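Local coordinates for protein tapirin (Caldicellulosiruptor kristjanssonii, PDB 6N2B) that probably anchors cells of this extreme thermophile to plant biomass by binding cellulose, through a calcium-binding C-terminal domain built as a beta-helix, at residues L204-V209 with G225-S230; K275-G280 with G300-G305; Q321-G326 with V341-R346. One frame throughout, in Å; residues are numbered along the deposited sequence.

Contact 1. Residues L204-V209 with G225-S230; sequences LFEYAV and GGSIYS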
ATOM      1  N   LEU A 204      14.487   4.784  -2.125  1.00 17.94           N
ATOM      2  CA  LEU A 204      14.081   4.541  -0.744  1.00 17.61           C
ATOM      3  C   LEU A 204      13.452   5.778  -0.113  1.00 23.71           C
ATOM      4  O   LEU A 204      12.517   5.666   0.687  1.00 22.37           O
ATOM      5  CB  LEU A 204      15.282   4.070   0.082  1.00 22.29           C
ATOM      6  CG  LEU A 204      15.197   4.053   1.613  1.00 20.29           C
ATOM      7  CD1 LEU A 204      14.501   2.804   2.140  1.00 14.54           C
ATOM      8  CD2 LEU A 204      16.587   4.134   2.175  1.00 21.09           C
ATOM      9  N   PHE A 205      13.936   6.964  -0.466  1.00 22.65           N
ATOM     10  CA  PHE A 205      13.455   8.184   0.169  1.00 23.54           C
ATOM     11  C   PHE A 205      12.133   8.682  -0.397  1.00 25.75           C
ATOM     12  O   PHE A 205      11.643   9.726   0.054  1.00 26.10           O
ATOM     13  CB  PHE A 205      14.543   9.259   0.079  1.00 27.92           C
ATOM     14  CG  PHE A 205      15.797   8.854   0.790  1.00 33.25           C
ATOM     15  CD1 PHE A 205      15.860   8.895   2.174  1.00 26.33           C
ATOM     16  CD2 PHE A 205      16.869   8.333   0.092  1.00 26.96           C
ATOM     17  CE1 PHE A 205      16.991   8.474   2.847  1.00 25.65           C
ATOM     18  CE2 PHE A 205      17.988   7.900   0.758  1.00 25.83           C
ATOM     19  CZ  PHE A 205      18.052   7.977   2.141  1.00 28.41           C
ATOM     20  N   GLU A 206      11.546   7.960  -1.359  1.00 22.09           N
ATOM     21  CA  GLU A 206      10.188   8.220  -1.810  1.00 21.68           C
ATOM     22  C   GLU A 206       9.138   7.569  -0.911  1.00 21.74           C
ATOM     23  O   GLU A 206       7.964   7.943  -0.968  1.00 27.09           O
ATOM     24  CB  GLU A 206      10.034   7.753  -3.263  1.00 21.42           C
ATOM     25  CG  GLU A 206       8.606   7.355  -3.731  1.00 26.84           C
ATOM     26  CD  GLU A 206       7.586   8.519  -3.729  1.00 36.61           C
ATOM     27  OE1 GLU A 206       7.995   9.704  -3.710  1.00 36.49           O
ATOM     28  OE2 GLU A 206       6.362   8.236  -3.725  1.00 27.30           O
ATOM     29  N   TYR A 207       9.522   6.658  -0.031  1.00 19.40           N
ATOM     30  CA  TYR A 207       8.532   5.863   0.681  1.00 20.78           C
ATOM     31  C   TYR A 207       8.083   6.543   1.974  1.00 20.88           C
ATOM     32  O   TYR A 207       8.900   7.080   2.731  1.00 13.56           O
ATOM     33  CB  TYR A 207       9.074   4.453   0.921  1.00 13.21           C
ATOM     34  CG  TYR A 207       9.001   3.725  -0.397  1.00 19.18           C
ATOM     35  CD1 TYR A 207       9.986   3.905  -1.375  1.00 14.06           C
ATOM     36  CD2 TYR A 207       7.896   2.942  -0.713  1.00 17.02           C
ATOM     37  CE1 TYR A 207       9.895   3.278  -2.603  1.00 13.97           C
ATOM     38  CE2 TYR A 207       7.790   2.315  -1.946  1.00 16.62           C
ATOM     39  CZ  TYR A 207       8.785   2.489  -2.888  1.00 18.01           C
ATOM     40  OH  TYR A 207       8.655   1.863  -4.109  1.00 17.13           O
ATOM     41  N   ALA A 208       6.757   6.586   2.165  1.00 18.23           N
ATOM     42  CA  ALA A 208       6.209   6.902   3.474  1.00 18.20           C
ATOM     43  C   ALA A 208       6.367   5.711   4.411  1.00 21.12           C
ATOM     44  O   ALA A 208       6.696   5.872   5.598  1.00 19.00           O
ATOM     45  CB  ALA A 208       4.746   7.313   3.341  1.00 13.90           C
ATOM     46  N   VAL A 209       6.177   4.506   3.885  1.00 13.59           N
ATOM     47  CA  VAL A 209       6.412   3.277   4.628  1.00 17.54           C
ATOM     48  C   VAL A 209       7.325   2.402   3.780  1.00 16.28           C
ATOM     49  O   VAL A 209       6.942   1.976   2.686  1.00 19.23           O
ATOM     50  CB  VAL A 209       5.103   2.541   4.966  1.00 14.23           C
ATOM     51  CG1 VAL A 209       5.378   1.276   5.754  1.00 13.89           C
ATOM     52  CG2 VAL A 209       4.184   3.433   5.746  1.00 10.71           C
ATOM     53  N   GLY A 225       0.355  10.568   0.758  1.00 17.51           N
ATOM     54  CA  GLY A 225       1.520  10.854  -0.046  1.00 12.14           C
ATOM     55  C   GLY A 225       2.546   9.759   0.074  1.00 19.62           C
ATOM     56  O   GLY A 225       2.389   8.774   0.808  1.00 18.23           O
ATOM     57  N   GLY A 226       3.637   9.953  -0.660  1.00 22.31           N
ATOM     58  CA  GLY A 226       4.745   9.009  -0.663  1.00 17.24           C
ATOM     59  C   GLY A 226       4.329   7.662  -1.238  1.00 19.38           C
ATOM     60  O   GLY A 226       3.277   7.498  -1.859  1.00 14.72           O
ATOM     61  N   SER A 227       5.186   6.680  -1.002  1.00 16.42           N
ATOM     62  CA  SER A 227       4.909   5.342  -1.468  1.00 15.30           C
ATOM     63  C   SER A 227       5.050   4.366  -0.313  1.00 18.11           C
ATOM     64  O   SER A 227       5.550   4.701   0.763  1.00 14.64           O
ATOM     65  CB  SER A 227       5.827   4.960  -2.625  1.00 15.68           C
ATOM     66  OG  SER A 227       5.689   5.872  -3.691  1.00 18.59           O
ATOM     67  N   ILE A 228       4.595   3.146  -0.570  1.00 12.83           N
ATOM     68  CA  ILE A 228       4.537   2.073   0.402  1.00 12.18           C
ATOM     69  C   ILE A 228       5.246   0.885  -0.216  1.00 18.87           C
ATOM     70  O   ILE A 228       4.984   0.540  -1.374  1.00 19.56           O
ATOM     71  CB  ILE A 228       3.082   1.710   0.751  1.00 16.54           C
ATOM     72  CG1 ILE A 228       2.418   2.848   1.522  1.00 19.86           C
ATOM     73  CG2 ILE A 228       3.001   0.414   1.511  1.00  8.43           C
ATOM     74  CD1 ILE A 228       0.981   3.058   1.129  1.00 17.04           C
ATOM     75  N   TYR A 229       6.157   0.279   0.541  1.00 17.64           N
ATOM     76  CA  TYR A 229       6.864  -0.920   0.120  1.00 15.14           C
ATOM     77  C   TYR A 229       6.855  -1.917   1.259  1.00 15.75           C
ATOM     78  O   TYR A 229       7.042  -1.542   2.420  1.00 14.95           O
ATOM     79  CB  TYR A 229       8.334  -0.635  -0.264  1.00 14.85           C
ATOM     80  CG  TYR A 229       9.139  -1.914  -0.421  1.00 19.49           C
ATOM     81  CD1 TYR A 229       9.002  -2.698  -1.561  1.00 23.30           C
ATOM     82  CD2 TYR A 229      10.006  -2.357   0.579  1.00 18.20           C
ATOM     83  CE1 TYR A 229       9.704  -3.866  -1.718  1.00 23.12           C
ATOM     84  CE2 TYR A 229      10.712  -3.532   0.439  1.00 15.25           C
ATOM     85  CZ  TYR A 229      10.558  -4.283  -0.719  1.00 25.70           C
ATOM     86  OH  TYR A 229      11.253  -5.460  -0.903  1.00 29.80           O
ATOM     87  N   SER A 230       6.691  -3.187   0.918  1.00 16.50           N
ATOM     88  CA  SER A 230       6.950  -4.272   1.852  1.00 16.07           C
ATOM     89  C   SER A 230       7.635  -5.428   1.146  1.00 16.80           C
ATOM     90  O   SER A 230       7.261  -5.801   0.031  1.00 18.25           O
ATOM     91  CB  SER A 230       5.673  -4.795   2.496  1.00 25.27           C
ATOM     92  OG  SER A 230       5.799  -6.180   2.743  1.00 22.67           O
TER

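Contact 2. Residues K275-G280 with G300-G305; sequences KLVFNG and GMELNG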
ATOM      1  N   LYS A 275      -0.579 -12.225  -4.464  1.00 29.24           N
ATOM      2  CA  LYS A 275      -2.028 -12.177  -4.288  1.00 33.02           C
ATOM      3  C   LYS A 275      -2.449 -10.909  -3.537  1.00 37.79           C
ATOM      4  O   LYS A 275      -1.733 -10.429  -2.649  1.00 30.09           O
ATOM      5  CB  LYS A 275      -2.510 -13.462  -3.558  1.00 29.62           C
ATOM      6  CG  LYS A 275      -3.426 -13.270  -2.350  1.00 31.47           C
ATOM      7  CD  LYS A 275      -3.788 -14.614  -1.680  1.00 37.79           C
ATOM      8  CE  LYS A 275      -2.796 -15.008  -0.578  1.00 66.77           C
ATOM      9  NZ  LYS A 275      -3.227 -16.213   0.204  1.00 36.57           N
ATOM     10  N   LEU A 276      -3.606 -10.355  -3.919  1.00 28.61           N
ATOM     11  CA  LEU A 276      -4.229  -9.226  -3.232  1.00 24.97           C
ATOM     12  C   LEU A 276      -5.657  -9.614  -2.878  1.00 28.71           C
ATOM     13  O   LEU A 276      -6.372 -10.181  -3.708  1.00 33.85           O
ATOM     14  CB  LEU A 276      -4.212  -7.959  -4.100  1.00 22.95           C
ATOM     15  CG  LEU A 276      -5.075  -6.753  -3.705  1.00 23.83           C
ATOM     16  CD1 LEU A 276      -4.764  -6.303  -2.277  1.00 17.02           C
ATOM     17  CD2 LEU A 276      -4.857  -5.604  -4.686  1.00 13.78           C
ATOM     18  N   VAL A 277      -6.068  -9.342  -1.646  1.00 19.97           N
ATOM     19  CA  VAL A 277      -7.379  -9.772  -1.184  1.00 24.51           C
ATOM     20  C   VAL A 277      -8.003  -8.644  -0.382  1.00 24.34           C
ATOM     21  O   VAL A 277      -7.486  -8.274   0.676  1.00 30.18           O
ATOM     22  CB  VAL A 277      -7.309 -11.054  -0.331  1.00 29.33           C
ATOM     23  CG1 VAL A 277      -8.695 -11.510   0.060  1.00 19.74           C
ATOM     24  CG2 VAL A 277      -6.609 -12.159  -1.087  1.00 30.34           C
ATOM     25  N   PHE A 278      -9.104  -8.093  -0.881  1.00 24.26           N
ATOM     26  CA  PHE A 278     -10.011  -7.306  -0.056  1.00 25.14           C
ATOM     27  C   PHE A 278     -11.025  -8.268   0.541  1.00 28.39           C
ATOM     28  O   PHE A 278     -11.837  -8.847  -0.181  1.00 29.84           O
ATOM     29  CB  PHE A 278     -10.703  -6.226  -0.869  1.00 21.42           C
ATOM     30  CG  PHE A 278      -9.829  -5.074  -1.186  1.00 23.65           C
ATOM     31  CD1 PHE A 278      -8.942  -5.140  -2.239  1.00 19.90           C
ATOM     32  CD2 PHE A 278      -9.888  -3.915  -0.428  1.00 27.07           C
ATOM     33  CE1 PHE A 278      -8.127  -4.069  -2.538  1.00 19.27           C
ATOM     34  CE2 PHE A 278      -9.080  -2.840  -0.726  1.00 24.30           C
ATOM     35  CZ  PHE A 278      -8.199  -2.920  -1.789  1.00 19.54           C
ATOM     36  N   ASN A 279     -10.983  -8.437   1.858  1.00 29.37           N
ATOM     37  CA  ASN A 279     -11.683  -9.560   2.461  1.00 32.40           C
ATOM     38  C   ASN A 279     -13.184  -9.339   2.583  1.00 29.80           C
ATOM     39  O   ASN A 279     -13.950 -10.307   2.545  1.00 29.11           O
ATOM     40  CB  ASN A 279     -11.092  -9.855   3.827  1.00 34.04           C
ATOM     41  CG  ASN A 279     -10.929 -11.318   4.055  1.00 42.73           C
ATOM     42  OD1 ASN A 279     -10.086 -11.955   3.421  1.00 33.72           O
ATOM     43  ND2 ASN A 279     -11.743 -11.880   4.948  1.00 62.83           N
ATOM     44  N   GLY A 280     -13.621  -8.097   2.744  1.00 27.76           N
ATOM     45  CA  GLY A 280     -15.039  -7.840   2.856  1.00 32.80           C
ATOM     46  C   GLY A 280     -15.418  -6.677   3.748  1.00 31.81           C
ATOM     47  O   GLY A 280     -14.987  -6.580   4.901  1.00 28.79           O
ATOM     48  N   GLY A 300      -3.668 -13.731  -7.720  1.00 29.15           N
ATOM     49  CA  GLY A 300      -4.861 -13.038  -8.173  1.00 25.80           C
ATOM     50  C   GLY A 300      -5.196 -11.772  -7.404  1.00 30.54           C
ATOM     51  O   GLY A 300      -4.365 -11.152  -6.733  1.00 34.58           O
ATOM     52  N   MET A 301      -6.462 -11.375  -7.542  1.00 32.45           N
ATOM     53  CA  MET A 301      -7.026 -10.201  -6.882  1.00 22.51           C
ATOM     54  C   MET A 301      -8.464 -10.534  -6.528  1.00 28.18           C
ATOM     55  O   MET A 301      -9.310 -10.633  -7.418  1.00 29.18           O
ATOM     56  CB  MET A 301      -6.984  -8.964  -7.768  1.00 22.03           C
ATOM     57  CG  MET A 301      -7.660  -7.764  -7.122  1.00 20.37           C
ATOM     58  SD  MET A 301      -7.149  -6.201  -7.862  1.00 25.21           S
ATOM     59  CE  MET A 301      -8.152  -6.207  -9.355  1.00 22.43           C
ATOM     60  N   GLU A 302      -8.738 -10.703  -5.244  1.00 26.66           N
ATOM     61  CA  GLU A 302     -10.063 -11.052  -4.759  1.00 25.11           C
ATOM     62  C   GLU A 302     -10.709  -9.787  -4.214  1.00 28.84           C
ATOM     63  O   GLU A 302     -10.311  -9.276  -3.160  1.00 24.01           O
ATOM     64  CB  GLU A 302      -9.968 -12.144  -3.699  1.00 28.41           C
ATOM     65  CG  GLU A 302     -11.285 -12.689  -3.223  1.00 27.87           C
ATOM     66  CD  GLU A 302     -11.098 -13.723  -2.135  1.00 37.45           C
ATOM     67  OE1 GLU A 302      -9.989 -14.312  -2.063  1.00 34.69           O
ATOM     68  OE2 GLU A 302     -12.051 -13.936  -1.348  1.00 38.65           O
ATOM     69  N   LEU A 303     -11.697  -9.276  -4.944  1.00 27.36           N
ATOM     70  CA  LEU A 303     -12.383  -8.043  -4.576  1.00 25.89           C
ATOM     71  C   LEU A 303     -13.733  -8.421  -3.981  1.00 28.90           C
ATOM     72  O   LEU A 303     -14.771  -8.385  -4.644  1.00 31.03           O
ATOM     73  CB  LEU A 303     -12.526  -7.130  -5.789  1.00 19.56           C
ATOM     74  CG  LEU A 303     -11.180  -6.752  -6.393  1.00 26.54           C
ATOM     75  CD1 LEU A 303     -11.339  -5.890  -7.645  1.00 24.12           C
ATOM     76  CD2 LEU A 303     -10.339  -6.037  -5.353  1.00 25.13           C
ATOM     77  N   ASN A 304     -13.708  -8.816  -2.711  1.00 26.13           N
ATOM     78  CA  ASN A 304     -14.956  -9.005  -1.996  1.00 25.72           C
ATOM     79  C   ASN A 304     -15.569  -7.657  -1.709  1.00 25.13           C
ATOM     80  O   ASN A 304     -14.914  -6.621  -1.777  1.00 33.57           O
ATOM     81  CB  ASN A 304     -14.758  -9.771  -0.696  1.00 28.76           C
ATOM     82  CG  ASN A 304     -14.593 -11.241  -0.931  1.00 37.25           C
ATOM     83  OD1 ASN A 304     -15.563 -11.941  -1.239  1.00 35.17           O
ATOM     84  ND2 ASN A 304     -13.354 -11.725  -0.824  1.00 29.22           N
ATOM     85  N   GLY A 305     -16.844  -7.677  -1.357  1.00 34.56           N
ATOM     86  CA  GLY A 305     -17.728  -6.596  -1.691  1.00 26.18           C
ATOM     87  C   GLY A 305     -18.187  -5.742  -0.531  1.00 35.58           C
ATOM     88  O   GLY A 305     -17.778  -5.903   0.622  1.00 22.42           O
TER

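Contact 3. Residues Q321-G326 with V341-R346; sequences QVKNYG and VTDNGR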
ATOM      1  N   GLN A 321     -11.238 -12.099  -9.007  1.00 28.21           N
ATOM      2  CA  GLN A 321     -12.574 -12.385  -8.520  1.00 24.55           C
ATOM      3  C   GLN A 321     -13.228 -11.094  -8.068  1.00 26.18           C
ATOM      4  O   GLN A 321     -12.616 -10.288  -7.368  1.00 38.96           O
ATOM      5  CB  GLN A 321     -12.560 -13.354  -7.347  1.00 31.17           C
ATOM      6  CG  GLN A 321     -11.814 -14.643  -7.549  1.00 42.85           C
ATOM      7  CD  GLN A 321     -11.609 -15.379  -6.220  1.00 51.69           C
ATOM      8  OE1 GLN A 321     -12.564 -15.909  -5.629  1.00 41.15           O
ATOM      9  NE2 GLN A 321     -10.360 -15.387  -5.732  1.00 44.93           N
ATOM     10  N   VAL A 322     -14.477 -10.911  -8.455  1.00 23.98           N
ATOM     11  CA  VAL A 322     -15.299  -9.811  -7.990  1.00 25.88           C
ATOM     12  C   VAL A 322     -16.561 -10.461  -7.443  1.00 36.14           C
ATOM     13  O   VAL A 322     -17.344 -11.032  -8.210  1.00 34.19           O
ATOM     14  CB  VAL A 322     -15.615  -8.823  -9.123  1.00 24.78           C
ATOM     15  CG1 VAL A 322     -16.457  -7.657  -8.627  1.00 30.01           C
ATOM     16  CG2 VAL A 322     -14.328  -8.331  -9.756  1.00 22.84           C
ATOM     17  N   LYS A 323     -16.747 -10.422  -6.123  1.00 31.21           N
ATOM     18  CA  LYS A 323     -17.871 -11.154  -5.553  1.00 34.96           C
ATOM     19  C   LYS A 323     -18.377 -10.475  -4.289  1.00 38.52           C
ATOM     20  O   LYS A 323     -17.809  -9.489  -3.806  1.00 31.38           O
ATOM     21  CB  LYS A 323     -17.504 -12.618  -5.265  1.00 31.15           C
ATOM     22  CG  LYS A 323     -16.415 -12.805  -4.234  1.00 30.45           C
ATOM     23  CD  LYS A 323     -15.713 -14.145  -4.378  1.00 30.77           C
ATOM     24  CE  LYS A 323     -15.092 -14.591  -3.050  1.00 34.89           C
ATOM     25  NZ  LYS A 323     -14.445 -15.940  -3.129  1.00 48.55           N
ATOM     26  N   ASN A 324     -19.473 -11.034  -3.771  1.00 33.77           N
ATOM     27  CA  ASN A 324     -20.129 -10.588  -2.541  1.00 34.63           C
ATOM     28  C   ASN A 324     -20.432  -9.092  -2.580  1.00 34.03           C
ATOM     29  O   ASN A 324     -20.143  -8.351  -1.644  1.00 35.65           O
ATOM     30  CB  ASN A 324     -19.303 -10.968  -1.318  1.00 29.51           C
ATOM     31  CG  ASN A 324     -19.205 -12.471  -1.148  1.00 35.96           C
ATOM     32  OD1 ASN A 324     -20.228 -13.152  -1.058  1.00 35.31           O
ATOM     33  ND2 ASN A 324     -17.983 -13.004  -1.153  1.00 32.34           N
ATOM     34  N   TYR A 325     -21.042  -8.665  -3.683  1.00 28.00           N
ATOM     35  CA  TYR A 325     -21.537  -7.314  -3.979  1.00 30.84           C
ATOM     36  C   TYR A 325     -20.428  -6.332  -4.335  1.00 34.59           C
ATOM     37  O   TYR A 325     -20.691  -5.124  -4.403  1.00 35.88           O
ATOM     38  CB  TYR A 325     -22.378  -6.735  -2.841  1.00 29.67           C
ATOM     39  CG  TYR A 325     -23.648  -7.509  -2.637  1.00 41.50           C
ATOM     40  CD1 TYR A 325     -23.683  -8.598  -1.773  1.00 49.47           C
ATOM     41  CD2 TYR A 325     -24.811  -7.181  -3.334  1.00 41.64           C
ATOM     42  CE1 TYR A 325     -24.847  -9.342  -1.588  1.00 51.82           C
ATOM     43  CE2 TYR A 325     -25.987  -7.915  -3.157  1.00 40.25           C
ATOM     44  CZ  TYR A 325     -25.997  -8.996  -2.281  1.00 56.15           C
ATOM     45  OH  TYR A 325     -27.145  -9.733  -2.087  1.00 54.52           O
ATOM     46  N   GLY A 326     -19.215  -6.803  -4.610  1.00 31.31           N
ATOM     47  CA  GLY A 326     -18.156  -5.897  -5.010  1.00 35.41           C
ATOM     48  C   GLY A 326     -18.385  -5.310  -6.390  1.00 33.19           C
ATOM     49  O   GLY A 326     -18.960  -5.938  -7.274  1.00 33.17           O
ATOM     50  N   VAL A 341     -16.994 -13.304 -11.839  1.00 28.86           N
ATOM     51  CA  VAL A 341     -17.938 -12.506 -11.073  1.00 32.02           C
ATOM     52  C   VAL A 341     -18.984 -13.461 -10.512  1.00 31.45           C
ATOM     53  O   VAL A 341     -19.596 -14.227 -11.261  1.00 38.26           O
ATOM     54  CB  VAL A 341     -18.566 -11.402 -11.938  1.00 28.01           C
ATOM     55  CG1 VAL A 341     -19.357 -10.422 -11.084  1.00 26.56           C
ATOM     56  CG2 VAL A 341     -17.478 -10.680 -12.695  1.00 19.90           C
ATOM     57  N   THR A 342     -19.164 -13.445  -9.195  1.00 30.15           N
ATOM     58  CA  THR A 342     -20.070 -14.360  -8.516  1.00 31.58           C
ATOM     59  C   THR A 342     -20.755 -13.605  -7.394  1.00 35.02           C
ATOM     60  O   THR A 342     -20.357 -12.497  -7.032  1.00 32.26           O
ATOM     61  CB  THR A 342     -19.327 -15.568  -7.920  1.00 44.79           C
ATOM     62  OG1 THR A 342     -18.232 -15.930  -8.765  1.00 54.73           O
ATOM     63  CG2 THR A 342     -20.252 -16.781  -7.749  1.00 42.56           C
ATOM     64  N   ASP A 343     -21.787 -14.229  -6.839  1.00 36.43           N
ATOM     65  CA  ASP A 343     -22.347 -13.834  -5.553  1.00 39.08           C
ATOM     66  C   ASP A 343     -22.632 -12.334  -5.511  1.00 30.90           C
ATOM     67  O   ASP A 343     -22.286 -11.633  -4.560  1.00 36.42           O
ATOM     68  CB  ASP A 343     -21.424 -14.270  -4.406  1.00 37.71           C
ATOM     69  CG  ASP A 343     -20.998 -15.749  -4.505  1.00 40.37           C
ATOM     70  OD1 ASP A 343     -21.860 -16.665  -4.524  1.00 39.91           O
ATOM     71  OD2 ASP A 343     -19.781 -15.999  -4.578  1.00 44.53           O
ATOM     72  N   ASN A 344     -23.253 -11.844  -6.582  1.00 34.25           N
ATOM     73  CA  ASN A 344     -23.761 -10.481  -6.725  1.00 35.18           C
ATOM     74  C   ASN A 344     -22.683  -9.449  -6.986  1.00 34.01           C
ATOM     75  O   ASN A 344     -22.923  -8.257  -6.793  1.00 35.27           O
ATOM     76  CB  ASN A 344     -24.569 -10.038  -5.510  1.00 32.90           C
ATOM     77  CG  ASN A 344     -25.895 -10.719  -5.442  1.00 45.83           C
ATOM     78  OD1 ASN A 344     -26.128 -11.562  -4.577  1.00 50.80           O
ATOM     79  ND2 ASN A 344     -26.784 -10.369  -6.365  1.00 52.38           N
ATOM     80  N   GLY A 345     -21.510  -9.858  -7.438  1.00 35.04           N
ATOM     81  CA  GLY A 345     -20.524  -8.903  -7.889  1.00 39.12           C
ATOM     82  C   GLY A 345     -20.977  -8.169  -9.142  1.00 38.02           C
ATOM     83  O   GLY A 345     -22.047  -8.411  -9.709  1.00 42.24           O
ATOM     84  N   ARG A 346     -20.128  -7.232  -9.571  1.00 41.29           N
ATOM     85  CA  ARG A 346     -20.325  -6.504 -10.823  1.00 37.59           C
ATOM     86  C   ARG A 346     -18.985  -6.006 -11.341  1.00 27.33           C
ATOM     87  O   ARG A 346     -18.220  -5.388 -10.598  1.00 39.84           O
ATOM     88  CB  ARG A 346     -21.281  -5.317 -10.661  1.00 29.65           C
ATOM     89  CG  ARG A 346     -21.343  -4.480 -11.924  1.00 43.84           C
ATOM     90  CD  ARG A 346     -22.598  -3.639 -12.014  1.00 61.80           C
ATOM     91  NE  ARG A 346     -22.713  -2.674 -10.927  1.00 68.65           N
ATOM     92  CZ  ARG A 346     -23.503  -1.603 -10.959  1.00 78.44           C
ATOM     93  NH1 ARG A 346     -24.257  -1.355 -12.030  1.00 58.86           N
ATOM     94  NH2 ARG A 346     -23.540  -0.780  -9.913  1.00 88.38           N
TER

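Contact 1. Residues L204-V209 with G225-S230
A bulged parallel strand pairing in the beta-helix, early in the modelled chain, joins Tyr207 and Val209 to Ser227 and Ile228. The carbonyl of Ser227 is its pivot: Val209 N reaches O of Ser227 at 3.2 Å in the carbonyl plane, while Ala208 N makes a weak, bent bond to the same oxygen. In return Tyr229 N bonds O of Val209 at 2.8 Å, nearly along the C=O axis. Tyr207 pairs with Ser227 but Val209 with Ile228, so the register slips by one residue, a beta bulge, at the corner where the chain turns from one face to the next. This parallel stacking of one coil on another is what a beta-helix is made of, and strand 240-250 continues it beyond strand 227-230. Ser227 CB sits over one face of the Tyr207 ring, 3.7 Å from its centroid and offset toward the rim, a CH-pi contact. CE2 of the same ring also touches Tyr229 CB at 3.4 Å, the phenol OH being held by the carbonyl of Trp201. Glu206 bends at chi2 (64°) and brings OE2 to Ser227 OG, which donates to it. That carboxylate oxygen also accepts from Asn246 ND2, and OG in turn is bonded to Asn247 N, so this buried polar pair is fastened to strand 240-250. Val209 and Ile228 share a face, CB of the first 4.4 Å from CG1 of the second.

Contact 2. Residues K275-G280 with G300-G305
Asn304 grips the end of strand 275-278 with its backbone and side chain. Its CB lies 3.1 Å from Phe278 O and also close to Asn279 O. With CG anti to the carbonyl carbon (chi1 -78°), the amide turns so that ND2 makes a weak bond to Phe278 O, the acceptor already held by Asn304 N at 3.1 Å. ND2 also donates to Glu302 OE2 at 2.6 Å, meeting the carboxylate on its anti side, 34° out of the carboxylate plane, while OD1 accepts from Asn324 ND2 on the next coil. Behind this cluster the strands run parallel in exact register: Leu276 O receives Glu302 N, and Phe278 N bonds Glu302 O at 2.8 Å. On the inner face apolar side chains pack in pairs, Leu276 CD2 being 4.0 Å from Met301 SD and Phe278 CD1 3.5 Å from Leu303 CD2. Such rows of aligned apolar residues are the internal ladders of a parallel beta-helix. On the other face the extended Glu302 runs beside Val277, its OE1 3.7 Å from Val277 CG1. Strands 254-257 and 319-322 flank the pair in an eight-strand parallel sheet, Tyr309 meets the Phe278 ring edge-to-face, and Phe328 of strand 327-330 packs on Met301 and Leu303.

Contact 3. Residues Q321-G326 with V341-R346
Stacked turns of two successive beta-helix coils meet here, Lys323-Gly326 against Thr342-Gly345, each a type I' turn leaving its parallel strand. Tyr325 and Asn344 occupy the same place in their turns and lie side by side: Asn344 CB stands over the centre of the Tyr325 ring, 3.5 Å from the centroid, and the amide is stacked with the ring, their planes 11° apart. Both side chains leave the backbone alike, CG anti to the carbonyl carbon, which keeps them in step. Tyr306 meets the same tyrosine with its ring plane nearly parallel, carrying the column into the preceding coil. One position earlier, Asn324 and Asp343 repeat the pattern, with OD1 of Asn324 3.7 Å from CB of Asp343 and amide and carboxylate planes 9° apart; Asn324 ND2 is hydrogen-bonded to Asn304 OD1 of the preceding coil. Such columns of equivalent residues are a feature of parallel beta-helices. Backbone bonds bracket the turns: Thr342 N to Val322 O at 3.2 Å before them and Arg346 N to Gly326 O at 2.9 Å after them. Gly345 CA packs against Gly326 O, and Val322 CG1 touches Arg346 O at 3.5 Å. Arg346 NE is fixed by Asn327 OD1.

Along the chain the three contacts follow in series, each joining parts of successive coils. Contacts 2 and 3 are direct neighbours, their centres 10 Å apart: strands 300-303 and 319-322 lie side by side, Leu303 N sits 2.8 Å from Gln321 O, and the Asn304-Asn324 side-chain bond links the two sets of turns, with Lys323 CG packed 3.2 Å from Asn304 OD1. Contact 1 touches neither. Its centre is about 23 Å from that of contact 2 and about 32 Å from that of contact 3, and it lies nearer the chain's centre in space. All three are away from the calcium ion bound by Asp429, Val431, Ala433, Leu436 and Glu465.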